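PDB 3EXN: probable acetyltransferase from Thermus thermophilus, which binds acetyl-coenzyme A and, as a member of the GCN5-related N-acetyltransferase family, probably transfers its acetyl group to an acceptor not yet identified. Local coordinates for residues L67-D78 with L91-H100; V120-G129 with T152-L160. All coordinates share one frame; numbering follows the deposited sequence.

Contact 1: residues L67-D78 with L91-H100; sequences LFLGQEPVGYLD and LSLLLIREDH. With ACO (acetyl coenzyme *a), chain C.
Strands 72-78 and 91-96 pair as an antiparallel beta hairpin in the middle of the sheet, and beyond its last bridge the pairing gives way to a salt-bridge network among side chains. Y76 and L95 exchange two backbone bonds, Y76 N to L95 O and L95 N to Y76 O. Near the other end, D78 O takes S92 N at 3.0 Å and, weakly, L93 N, a classic beta bulge. Two waters, one of them held only weakly by D78 OD2, further join the D78 carboxylate to S92 OG.

R97 ends the run. Its NH1 meets the anti lone pair of E72 OE2 at 2.9 Å, in the guanidinium plane and nearly straight (170°), although the carboxylate itself stands almost perpendicular to that plane. The bend at chi3 (77°) brings the same NH1 within a weak bond of P73 O, while NE and NH2 grip D99 side-on, one nitrogen to each carboxylate oxygen. D99 OD1 also accepts H100 ND1, which helps hold the imidazole with V74 CG1 3.8 Å from its centroid, over the face.

The other edge of strand 91-96 takes up acetyl-CoA, as in the GNAT fold, where this strand splays from its parallel neighbour: L94 N donates to the acetyl oxygen O of the cofactor at 2.8 Å, L94 O accepts its N4P, and I96 N reaches its O9P at 2.8 Å. The pantetheine arm thus takes up strand-like bonds along the edge turned from 72-78.

On the sheet face toward helix 105-115, L67 CD1 touches both L94 CD1 and I96 CD1, crossing each side chain at about a right angle, and L77 CG packs on L91 CD1 at 3.7 Å. Across the sheet, L93 CD2 lies at the edge of the Y76 ring, whose OH donates to D78 OD2 at 2.8 Å.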
loop_
_atom_site.group_PDB
_atom_site.type_symbol
_atom_site.label_atom_id
_atom_site.label_comp_id
_atom_site.label_asym_id
_atom_site.label_seq_id
_atom_site.Cartn_x
_atom_site.Cartn_y
_atom_site.Cartn_z
ATOM N N LEU A 67 0.642 4.647 8.045
ATOM C CA LEU A 67 -0.469 4.075 8.842
ATOM C C LEU A 67 -0.078 4.058 10.289
ATOM O O LEU A 67 0.973 3.522 10.646
ATOM C CB LEU A 67 -0.868 2.689 8.307
ATOM C CG LEU A 67 -1.145 2.580 6.809
ATOM C CD1 LEU A 67 -1.510 1.137 6.423
ATOM C CD2 LEU A 67 -2.234 3.528 6.356
ATOM N N PHE A 68 -0.874 4.747 11.118
ATOM C CA PHE A 68 -0.505 4.973 12.510
ATOM C C PHE A 68 -1.497 4.333 13.449
ATOM O O PHE A 68 -2.696 4.442 13.268
ATOM C CB PHE A 68 -0.396 6.473 12.851
ATOM C CG PHE A 68 0.938 7.108 12.460
ATOM C CD1 PHE A 68 2.064 7.018 13.283
ATOM C CD2 PHE A 68 1.038 7.835 11.278
ATOM C CE1 PHE A 68 3.286 7.618 12.924
ATOM C CE2 PHE A 68 2.267 8.490 10.905
ATOM C CZ PHE A 68 3.387 8.358 11.706
ATOM N N LEU A 69 -0.972 3.720 14.490
ATOM C CA LEU A 69 -1.801 3.428 15.695
ATOM C C LEU A 69 -1.258 4.336 16.791
ATOM O O LEU A 69 -0.192 4.072 17.369
ATOM C CB LEU A 69 -1.723 1.957 16.086
ATOM C CG LEU A 69 -2.509 0.948 15.238
ATOM C CD1 LEU A 69 -2.225 -0.467 15.696
ATOM C CD2 LEU A 69 -4.019 1.224 15.202
ATOM N N GLY A 70 -1.986 5.412 17.073
ATOM C CA GLY A 70 -1.483 6.463 17.968
ATOM C C GLY A 70 -0.235 7.065 17.340
ATOM O O GLY A 70 -0.301 7.527 16.211
ATOM N N GLN A 71 0.890 7.017 18.060
ATOM C CA GLN A 71 2.189 7.520 17.573
ATOM C C GLN A 71 3.058 6.503 16.846
ATOM O O GLN A 71 4.165 6.833 16.394
ATOM C CB GLN A 71 3.023 8.056 18.749
ATOM C CG GLN A 71 2.433 9.276 19.361
ATOM C CD GLN A 71 2.309 10.393 18.355
ATOM O OE1 GLN A 71 1.239 10.587 17.764
ATOM N NE2 GLN A 71 3.410 11.125 18.124
ATOM N N GLU A 72 2.586 5.268 16.743
ATOM C CA GLU A 72 3.417 4.211 16.206
ATOM C C GLU A 72 3.109 3.983 14.741
ATOM O O GLU A 72 1.964 3.695 14.405
ATOM C CB GLU A 72 3.197 2.926 17.001
ATOM C CG GLU A 72 4.264 1.840 16.725
ATOM C CD GLU A 72 5.675 2.197 17.231
ATOM O OE1 GLU A 72 5.829 3.096 18.095
ATOM O OE2 GLU A 72 6.646 1.562 16.752
ATOM N N PRO A 73 4.129 4.123 13.858
ATOM C CA PRO A 73 3.923 3.821 12.437
ATOM C C PRO A 73 3.909 2.324 12.224
ATOM O O PRO A 73 4.919 1.650 12.540
ATOM C CB PRO A 73 5.133 4.446 11.760
ATOM C CG PRO A 73 6.164 4.524 12.791
ATOM C CD PRO A 73 5.530 4.488 14.149
ATOM N N VAL A 74 2.807 1.808 11.674
ATOM C CA VAL A 74 2.581 0.378 11.575
ATOM C C VAL A 74 2.281 -0.084 10.148
ATOM O O VAL A 74 1.973 -1.245 9.920
ATOM C CB VAL A 74 1.405 -0.126 12.508
ATOM C CG1 VAL A 74 1.696 0.193 13.961
ATOM C CG2 VAL A 74 0.060 0.471 12.076
ATOM N N GLY A 75 2.452 0.799 9.184
ATOM C CA GLY A 75 2.296 0.379 7.784
ATOM C C GLY A 75 2.364 1.545 6.838
ATOM O O GLY A 75 2.652 2.689 7.243
ATOM N N TYR A 76 2.049 1.253 5.578
ATOM C CA TYR A 76 2.206 2.198 4.475
ATOM C C TYR A 76 1.209 1.820 3.388
ATOM O O TYR A 76 1.022 0.639 3.125
ATOM C CB TYR A 76 3.623 2.138 3.928
ATOM C CG TYR A 76 3.884 3.078 2.791
ATOM C CD1 TYR A 76 3.852 4.457 2.982
ATOM C CD2 TYR A 76 4.205 2.590 1.510
ATOM C CE1 TYR A 76 4.112 5.354 1.926
ATOM C CE2 TYR A 76 4.463 3.468 0.463
ATOM C CZ TYR A 76 4.403 4.863 0.674
ATOM O OH TYR A 76 4.660 5.724 -0.389
ATOM N N LEU A 77 0.562 2.808 2.770
ATOM C CA LEU A 77 -0.400 2.587 1.696
ATOM C C LEU A 77 -0.089 3.600 0.587
ATOM O O LEU A 77 0.079 4.781 0.863
ATOM C CB LEU A 77 -1.851 2.717 2.199
ATOM C CG LEU A 77 -3.047 2.513 1.231
ATOM C CD1 LEU A 77 -4.310 2.060 1.983
ATOM C CD2 LEU A 77 -3.329 3.800 0.378
ATOM N N ASP A 78 0.009 3.122 -0.659
ATOM C CA ASP A 78 0.444 4.002 -1.794
ATOM C C ASP A 78 -0.462 3.682 -2.943
ATOM O O ASP A 78 -0.529 2.537 -3.355
ATOM C CB ASP A 78 1.941 3.738 -2.143
ATOM C CG ASP A 78 2.584 4.826 -3.035
ATOM O OD1 ASP A 78 1.884 5.508 -3.847
ATOM O OD2 ASP A 78 3.821 4.999 -2.941
ATOM N N LEU A 91 -4.032 0.780 -6.458
ATOM C CA LEU A 91 -3.230 0.590 -5.256
ATOM C C LEU A 91 -1.964 -0.185 -5.696
ATOM O O LEU A 91 -2.044 -1.316 -6.197
ATOM C CB LEU A 91 -4.046 -0.193 -4.172
ATOM C CG LEU A 91 -3.343 -0.539 -2.835
ATOM C CD1 LEU A 91 -3.225 0.685 -2.034
ATOM C CD2 LEU A 91 -4.212 -1.619 -2.097
ATOM N N SER A 92 -0.781 0.428 -5.493
ATOM C CA SER A 92 0.520 -0.197 -5.822
ATOM C C SER A 92 1.221 -0.856 -4.651
ATOM O O SER A 92 2.041 -1.733 -4.857
ATOM C CB SER A 92 1.477 0.840 -6.471
ATOM O OG SER A 92 1.848 1.875 -5.565
ATOM N N LEU A 93 0.892 -0.446 -3.435
ATOM C CA LEU A 93 1.473 -1.059 -2.241
ATOM C C LEU A 93 0.583 -0.841 -1.009
ATOM O O LEU A 93 0.214 0.304 -0.665
ATOM C CB LEU A 93 2.886 -0.503 -1.986
ATOM C CG LEU A 93 3.689 -1.151 -0.872
ATOM C CD1 LEU A 93 3.796 -2.671 -1.078
ATOM C CD2 LEU A 93 5.063 -0.469 -0.798
ATOM N N LEU A 94 0.257 -1.956 -0.347
ATOM C CA LEU A 94 -0.305 -1.943 1.008
ATOM C C LEU A 94 0.577 -2.870 1.876
ATOM O O LEU A 94 0.730 -4.047 1.608
ATOM C CB LEU A 94 -1.750 -2.444 0.992
ATOM C CG LEU A 94 -2.446 -2.609 2.352
ATOM C CD1 LEU A 94 -2.461 -1.339 3.284
ATOM C CD2 LEU A 94 -3.892 -3.124 2.152
ATOM N N LEU A 95 1.207 -2.295 2.874
ATOM C CA LEU A 95 2.103 -3.027 3.726
ATOM C C LEU A 95 1.727 -2.791 5.212
ATOM O O LEU A 95 1.622 -1.662 5.649
ATOM C CB LEU A 95 3.553 -2.589 3.433
ATOM C CG LEU A 95 4.650 -3.175 4.344
ATOM C CD1 LEU A 95 4.563 -4.692 4.370
ATOM C CD2 LEU A 95 6.045 -2.745 3.831
ATOM N N ILE A 96 1.525 -3.865 5.959
ATOM C CA ILE A 96 1.406 -3.789 7.429
ATOM C C ILE A 96 2.697 -4.345 7.995
ATOM O O ILE A 96 3.180 -5.427 7.597
ATOM C CB ILE A 96 0.171 -4.592 7.950
ATOM C CG1 ILE A 96 -1.143 -4.126 7.307
ATOM C CG2 ILE A 96 0.106 -4.575 9.495
ATOM C CD1 ILE A 96 -1.471 -2.642 7.603
ATOM N N ARG A 97 3.288 -3.592 8.928
ATOM C CA ARG A 97 4.526 -3.965 9.579
ATOM C C ARG A 97 4.370 -5.372 10.159
ATOM O O ARG A 97 3.322 -5.716 10.730
ATOM C CB ARG A 97 4.821 -2.960 10.705
ATOM C CG ARG A 97 6.245 -2.582 10.891
ATOM C CD ARG A 97 6.364 -1.513 11.965
ATOM N NE ARG A 97 6.231 -2.060 13.321
ATOM C CZ ARG A 97 6.231 -1.322 14.433
ATOM N NH1 ARG A 97 6.339 0.005 14.373
ATOM N NH2 ARG A 97 6.169 -1.919 15.624
ATOM N N GLU A 98 5.435 -6.153 10.062
ATOM C CA GLU A 98 5.327 -7.586 10.159
ATOM C C GLU A 98 4.832 -8.017 11.547
ATOM O O GLU A 98 4.019 -8.945 11.653
ATOM C CB GLU A 98 6.683 -8.197 9.822
ATOM C CG GLU A 98 6.636 -9.588 9.304
ATOM C CD GLU A 98 7.974 -10.020 8.715
ATOM O OE1 GLU A 98 8.476 -9.393 7.761
ATOM O OE2 GLU A 98 8.476 -11.022 9.207
ATOM N N ASP A 99 5.255 -7.307 12.603
ATOM C CA ASP A 99 4.746 -7.588 13.950
ATOM C C ASP A 99 3.283 -7.213 14.226
ATOM O O ASP A 99 2.772 -7.554 15.292
ATOM C CB ASP A 99 5.641 -6.996 15.051
ATOM C CG ASP A 99 5.777 -5.484 14.979
ATOM O OD1 ASP A 99 5.223 -4.828 14.072
ATOM O OD2 ASP A 99 6.507 -4.943 15.836
ATOM N N HIS A 100 2.613 -6.541 13.284
ATOM C CA HIS A 100 1.211 -6.125 13.436
ATOM C C HIS A 100 0.274 -6.781 12.422
ATOM O O HIS A 100 -0.904 -6.406 12.309
ATOM C CB HIS A 100 1.121 -4.588 13.322
ATOM C CG HIS A 100 1.556 -3.865 14.557
ATOM N ND1 HIS A 100 2.872 -3.527 14.800
ATOM C CD2 HIS A 100 0.850 -3.409 15.621
ATOM C CE1 HIS A 100 2.962 -2.920 15.974
ATOM N NE2 HIS A 100 1.750 -2.833 16.491
HETATM O O5B ACO C . -6.840 -9.793 6.929
HETATM P P1A ACO C . -5.999 -8.662 7.791
HETATM O O1A ACO C . -5.679 -9.264 9.160
HETATM O O2A ACO C . -6.658 -7.313 7.552
HETATM O O3A ACO C . -4.626 -8.664 6.914
HETATM P P2A ACO C . -3.310 -7.858 7.313
HETATM O O4A ACO C . -2.269 -8.933 7.644
HETATM O O5A ACO C . -3.567 -6.842 8.399
HETATM O O6A ACO C . -3.017 -7.164 5.848
HETATM C CBP ACO C . -1.449 -7.576 3.981
HETATM C CCP ACO C . -2.805 -7.905 4.632
HETATM C CDP ACO C . -1.527 -6.112 3.589
HETATM C CEP ACO C . -1.213 -8.401 2.720
HETATM C CAP ACO C . -0.301 -7.811 5.000
HETATM O OAP ACO C . -0.230 -9.210 5.383
HETATM C C9P ACO C . 1.071 -7.451 4.464
HETATM O O9P ACO C . 1.552 -6.338 4.624
HETATM N N8P ACO C . 1.737 -8.416 3.835
HETATM C C7P ACO C . 3.116 -8.252 3.337
HETATM C C6P ACO C . 3.262 -7.178 2.260
HETATM C C5P ACO C . 2.361 -7.470 1.069
HETATM O O5P ACO C . 2.251 -8.619 0.588
HETATM N N4P ACO C . 1.696 -6.408 0.589
HETATM C C3P ACO C . 0.816 -6.520 -0.553
HETATM C C2P ACO C . 1.547 -6.250 -1.844
HETATM S S1P ACO C . 0.465 -6.325 -3.279
HETATM C C ACO C . -0.210 -4.783 -3.092
HETATM O O ACO C . 0.134 -4.105 -2.160
HETATM C CH3 ACO C . -1.233 -4.265 -4.085
HETATM O O HOH W 1 7.287 -0.452 18.333
HETATM O O HOH W 2 0.881 4.286 -6.066
HETATM O O HOH W 3 4.452 2.387 -4.445
#

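Contact 2: residues V120-G129 with T152-L160; sequences VRRLYAVVYG and TLTWYVRPL. With ACO (acetyl coenzyme *a), chain C.
W155 lays its indole against V126, whose CB stands 3.8 Å from the centroid of the six-membered ring and only 2° off its normal. With CG anti to the carbonyl carbon (chi1 -72°), the indole leans across the strand boundary, and V126 CG2 meets CE2 from the same side. Were W155 replaced by an alanine, V126 would probably lose the aromatic surface over its CB and CG2, and a gap would be likely to open beside Y124, whose CD1 now touches W155 CE3.

Further along this face, V157 CG2 sits over the centre of the Y124 ring at 3.7 Å, the two side chains running alongside each other. On the reverse face, the Y156 ring has A125 O at its edge, and V127 CG2 approaches its CE2 at 3.8 Å; helix 132-140 packs on that side. R158 also leaves on that face; its NH1 forms a salt bridge with E111 and a hydrogen bond to Q141 O. V127 N to T154 O is short and nearly straight (2.8 Å, 176°), and a water joins V127 O, G129 O and T154 OG1.

V126 O lies 3.1 Å from the acetyl CH3, so this antiparallel pair, strands 122-128 and 153-159, borders the acetyl end of the cofactor site in the C-terminal half of the GNAT fold.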
loop_
_atom_site.group_PDB
_atom_site.type_symbol
_atom_site.label_atom_id
_atom_site.label_comp_id
_atom_site.label_asym_id
_atom_site.label_seq_id
_atom_site.Cartn_x
_atom_site.Cartn_y
_atom_site.Cartn_z
ATOM N N VAL A 120 -14.451 8.418 -7.833
ATOM C CA VAL A 120 -13.670 7.382 -8.519
ATOM C C VAL A 120 -14.525 6.151 -8.838
ATOM O O VAL A 120 -15.351 5.732 -8.033
ATOM C CB VAL A 120 -12.472 6.906 -7.637
ATOM C CG1 VAL A 120 -11.795 5.713 -8.255
ATOM C CG2 VAL A 120 -11.499 8.029 -7.386
ATOM N N ARG A 121 -14.249 5.545 -9.986
ATOM C CA ARG A 121 -15.060 4.489 -10.585
ATOM C C ARG A 121 -14.698 3.076 -10.143
ATOM O O ARG A 121 -15.559 2.362 -9.635
ATOM C CB ARG A 121 -14.987 4.636 -12.117
ATOM C CG ARG A 121 -15.715 3.591 -12.959
ATOM C CD ARG A 121 -15.501 3.825 -14.468
ATOM N NE ARG A 121 -14.140 3.522 -14.915
ATOM C CZ ARG A 121 -13.695 3.710 -16.153
ATOM N NH1 ARG A 121 -12.440 3.399 -16.455
ATOM N NH2 ARG A 121 -14.500 4.195 -17.107
ATOM N N ARG A 122 -13.448 2.650 -10.365
ATOM C CA ARG A 122 -12.948 1.316 -9.969
ATOM C C ARG A 122 -11.627 1.480 -9.267
ATOM O O ARG A 122 -10.871 2.382 -9.611
ATOM C CB ARG A 122 -12.631 0.401 -11.170
ATOM C CG ARG A 122 -13.627 0.413 -12.299
ATOM C CD ARG A 122 -13.039 -0.134 -13.571
ATOM N NE ARG A 122 -13.731 0.417 -14.726
ATOM C CZ ARG A 122 -14.973 0.106 -15.089
ATOM N NH1 ARG A 122 -15.695 -0.777 -14.392
ATOM N NH2 ARG A 122 -15.505 0.672 -16.172
ATOM N N LEU A 123 -11.333 0.537 -8.372
ATOM C CA LEU A 123 -10.046 0.489 -7.629
ATOM C C LEU A 123 -9.316 -0.785 -8.018
ATOM O O LEU A 123 -9.771 -1.886 -7.733
ATOM C CB LEU A 123 -10.316 0.535 -6.120
ATOM C CG LEU A 123 -9.083 0.496 -5.215
ATOM C CD1 LEU A 123 -8.125 1.619 -5.557
ATOM C CD2 LEU A 123 -9.496 0.572 -3.723
ATOM N N TYR A 124 -8.153 -0.622 -8.655
ATOM C CA TYR A 124 -7.331 -1.760 -9.047
ATOM C C TYR A 124 -6.306 -1.963 -7.951
ATOM O O TYR A 124 -6.066 -1.033 -7.208
ATOM C CB TYR A 124 -6.597 -1.464 -10.349
ATOM C CG TYR A 124 -7.492 -1.509 -11.620
ATOM C CD1 TYR A 124 -7.545 -2.651 -12.426
ATOM C CD2 TYR A 124 -8.255 -0.402 -12.009
ATOM C CE1 TYR A 124 -8.353 -2.687 -13.606
ATOM C CE2 TYR A 124 -9.067 -0.442 -13.161
ATOM C CZ TYR A 124 -9.103 -1.593 -13.948
ATOM O OH TYR A 124 -9.892 -1.633 -15.107
ATOM N N ALA A 125 -5.743 -3.166 -7.913
ATOM C CA ALA A 125 -4.598 -3.552 -7.047
ATOM C C ALA A 125 -3.651 -4.386 -7.920
ATOM O O ALA A 125 -4.111 -5.266 -8.658
ATOM C CB ALA A 125 -5.111 -4.362 -5.878
ATOM N N VAL A 126 -2.333 -4.090 -7.852
ATOM C CA VAL A 126 -1.307 -4.807 -8.637
ATOM C C VAL A 126 -0.383 -5.536 -7.667
ATOM O O VAL A 126 0.129 -4.920 -6.738
ATOM C CB VAL A 126 -0.520 -3.930 -9.592
ATOM C CG1 VAL A 126 0.100 -2.683 -8.876
ATOM C CG2 VAL A 126 0.546 -4.793 -10.351
ATOM N N VAL A 127 -0.265 -6.860 -7.846
ATOM C CA VAL A 127 0.520 -7.694 -6.950
ATOM C C VAL A 127 1.821 -8.076 -7.655
ATOM O O VAL A 127 1.793 -8.474 -8.815
ATOM C CB VAL A 127 -0.227 -8.961 -6.535
ATOM C CG1 VAL A 127 0.687 -9.818 -5.616
ATOM C CG2 VAL A 127 -1.567 -8.602 -5.860
ATOM N N TYR A 128 2.958 -7.940 -6.936
ATOM C CA TYR A 128 4.273 -8.128 -7.525
ATOM C C TYR A 128 4.833 -9.469 -7.097
ATOM O O TYR A 128 4.826 -9.808 -5.901
ATOM C CB TYR A 128 5.218 -7.010 -7.064
ATOM C CG TYR A 128 4.801 -5.648 -7.616
ATOM C CD1 TYR A 128 5.262 -5.228 -8.850
ATOM C CD2 TYR A 128 3.921 -4.807 -6.921
ATOM C CE1 TYR A 128 4.887 -3.990 -9.391
ATOM C CE2 TYR A 128 3.533 -3.552 -7.457
ATOM C CZ TYR A 128 4.036 -3.160 -8.696
ATOM O OH TYR A 128 3.704 -1.945 -9.273
ATOM N N GLY A 129 5.285 -10.226 -8.074
ATOM C CA GLY A 129 5.920 -11.525 -7.829
ATOM C C GLY A 129 4.996 -12.660 -7.419
ATOM O O GLY A 129 3.760 -12.554 -7.479
ATOM N N THR A 152 6.135 -11.132 -13.601
ATOM C CA THR A 152 6.358 -10.483 -12.306
ATOM C C THR A 152 5.103 -9.813 -11.669
ATOM O O THR A 152 5.101 -9.527 -10.469
ATOM C CB THR A 152 7.489 -9.423 -12.462
ATOM O OG1 THR A 152 7.032 -8.329 -13.278
ATOM C CG2 THR A 152 8.737 -10.047 -13.131
ATOM N N LEU A 153 4.047 -9.608 -12.463
ATOM C CA LEU A 153 2.874 -8.786 -12.069
ATOM C C LEU A 153 1.521 -9.490 -12.241
ATOM O O LEU A 153 1.359 -10.249 -13.181
ATOM C CB LEU A 153 2.802 -7.517 -12.950
ATOM C CG LEU A 153 3.772 -6.366 -12.766
ATOM C CD1 LEU A 153 3.371 -5.200 -13.660
ATOM C CD2 LEU A 153 3.729 -5.941 -11.311
ATOM N N THR A 154 0.569 -9.217 -11.345
ATOM C CA THR A 154 -0.838 -9.682 -11.503
ATOM C C THR A 154 -1.810 -8.589 -11.126
ATOM O O THR A 154 -1.629 -7.953 -10.097
ATOM C CB THR A 154 -1.190 -10.918 -10.632
ATOM O OG1 THR A 154 -0.188 -11.914 -10.798
ATOM C CG2 THR A 154 -2.575 -11.505 -11.045
ATOM N N TRP A 155 -2.850 -8.395 -11.946
ATOM C CA TRP A 155 -3.821 -7.318 -11.749
ATOM C C TRP A 155 -5.181 -7.837 -11.254
ATOM O O TRP A 155 -5.677 -8.852 -11.741
ATOM C CB TRP A 155 -4.025 -6.552 -13.056
ATOM C CG TRP A 155 -2.845 -5.706 -13.410
ATOM C CD1 TRP A 155 -1.702 -6.108 -14.053
ATOM C CD2 TRP A 155 -2.662 -4.342 -13.084
ATOM N NE1 TRP A 155 -0.831 -5.061 -14.161
ATOM C CE2 TRP A 155 -1.399 -3.958 -13.587
ATOM C CE3 TRP A 155 -3.451 -3.391 -12.431
ATOM C CZ2 TRP A 155 -0.904 -2.678 -13.441
ATOM C CZ3 TRP A 155 -2.969 -2.114 -12.297
ATOM C CH2 TRP A 155 -1.700 -1.766 -12.801
ATOM N N TYR A 156 -5.760 -7.067 -10.326
ATOM C CA TYR A 156 -7.088 -7.307 -9.711
ATOM C C TYR A 156 -7.888 -5.995 -9.656
ATOM O O TYR A 156 -7.306 -4.911 -9.654
ATOM C CB TYR A 156 -6.890 -7.808 -8.285
ATOM C CG TYR A 156 -6.174 -9.116 -8.190
ATOM C CD1 TYR A 156 -6.873 -10.321 -8.092
ATOM C CD2 TYR A 156 -4.766 -9.156 -8.174
ATOM C CE1 TYR A 156 -6.199 -11.550 -8.020
ATOM C CE2 TYR A 156 -4.092 -10.375 -8.111
ATOM C CZ TYR A 156 -4.820 -11.575 -8.045
ATOM O OH TYR A 156 -4.160 -12.791 -7.954
ATOM N N VAL A 157 -9.224 -6.085 -9.532
ATOM C CA VAL A 157 -10.083 -4.893 -9.503
ATOM C C VAL A 157 -11.332 -5.071 -8.621
ATOM O O VAL A 157 -11.910 -6.179 -8.539
ATOM C CB VAL A 157 -10.548 -4.464 -10.925
ATOM C CG1 VAL A 157 -11.524 -5.493 -11.547
ATOM C CG2 VAL A 157 -11.125 -3.039 -10.892
ATOM N N ARG A 158 -11.748 -3.964 -7.999
ATOM C CA ARG A 158 -13.022 -3.909 -7.241
ATOM C C ARG A 158 -13.816 -2.657 -7.571
ATOM O O ARG A 158 -13.327 -1.543 -7.407
ATOM C CB ARG A 158 -12.741 -3.926 -5.742
ATOM C CG ARG A 158 -14.022 -4.034 -4.877
ATOM C CD ARG A 158 -13.696 -4.203 -3.427
ATOM N NE ARG A 158 -13.289 -2.945 -2.818
ATOM C CZ ARG A 158 -12.907 -2.798 -1.546
ATOM N NH1 ARG A 158 -12.870 -3.838 -0.701
ATOM N NH2 ARG A 158 -12.550 -1.589 -1.111
ATOM N N PRO A 159 -15.093 -2.814 -7.987
ATOM C CA PRO A 159 -15.857 -1.607 -8.273
ATOM C C PRO A 159 -16.145 -0.831 -7.003
ATOM O O PRO A 159 -16.240 -1.427 -5.928
ATOM C CB PRO A 159 -17.176 -2.151 -8.854
ATOM C CG PRO A 159 -17.353 -3.453 -8.141
ATOM C CD PRO A 159 -15.945 -4.018 -8.009
ATOM N N LEU A 160 -16.230 0.490 -7.133
ATOM C CA LEU A 160 -16.642 1.350 -6.025
ATOM C C LEU A 160 -18.075 1.788 -6.304
ATOM O O LEU A 160 -18.779 2.183 -5.392
ATOM C CB LEU A 160 -15.724 2.579 -5.852
ATOM C CG LEU A 160 -14.216 2.378 -5.627
ATOM C CD1 LEU A 160 -13.667 3.592 -4.877
ATOM C CD2 LEU A 160 -13.878 1.092 -4.860
ATOM O OXT LEU A 160 -18.562 1.730 -7.435
HETATM O O5B ACO C . -6.840 -9.793 6.929
HETATM P P1A ACO C . -5.999 -8.662 7.791
HETATM O O1A ACO C . -5.679 -9.264 9.160
HETATM O O2A ACO C . -6.658 -7.313 7.552
HETATM O O3A ACO C . -4.626 -8.664 6.914
HETATM P P2A ACO C . -3.310 -7.858 7.313
HETATM O O4A ACO C . -2.269 -8.933 7.644
HETATM O O5A ACO C . -3.567 -6.842 8.399
HETATM O O6A ACO C . -3.017 -7.164 5.848
HETATM C CBP ACO C . -1.449 -7.576 3.981
HETATM C CCP ACO C . -2.805 -7.905 4.632
HETATM C CDP ACO C . -1.527 -6.112 3.589
HETATM C CEP ACO C . -1.213 -8.401 2.720
HETATM C CAP ACO C . -0.301 -7.811 5.000
HETATM O OAP ACO C . -0.230 -9.210 5.383
HETATM C C9P ACO C . 1.071 -7.451 4.464
HETATM O O9P ACO C . 1.552 -6.338 4.624
HETATM N N8P ACO C . 1.737 -8.416 3.835
HETATM C C7P ACO C . 3.116 -8.252 3.337
HETATM C C6P ACO C . 3.262 -7.178 2.260
HETATM C C5P ACO C . 2.361 -7.470 1.069
HETATM O O5P ACO C . 2.251 -8.619 0.588
HETATM N N4P ACO C . 1.696 -6.408 0.589
HETATM C C3P ACO C . 0.816 -6.520 -0.553
HETATM C C2P ACO C . 1.547 -6.250 -1.844
HETATM S S1P ACO C . 0.465 -6.325 -3.279
HETATM C C ACO C . -0.210 -4.783 -3.092
HETATM O O ACO C . 0.134 -4.105 -2.160
HETATM C CH3 ACO C . -1.233 -4.265 -4.085
HETATM O O HOH W 4 2.088 -11.325 -9.034
#

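How the contacts relate
Both contacts belong to one seven-stranded mixed sheet and lie on opposite sides of the chain's centre, their centres about 19 Å apart. Contact 1 closes before contact 2 opens, and helix 105-115 comes between them in sequence. They meet where strands 89-96 and 122-128 run parallel: L91 N lies 2.8 Å from Y124 O and L91 O 3.2 Å from V126 N, both probable hydrogen bonds. Past that point the two strands diverge, as is characteristic of GNAT enzymes, and acetyl-CoA enters the opening. Contact 1 binds the pantetheine arm and acetyl oxygen, while contact 2 borders the acetyl methyl and sulfur, so the cofactor bridges the two halves of the sheet.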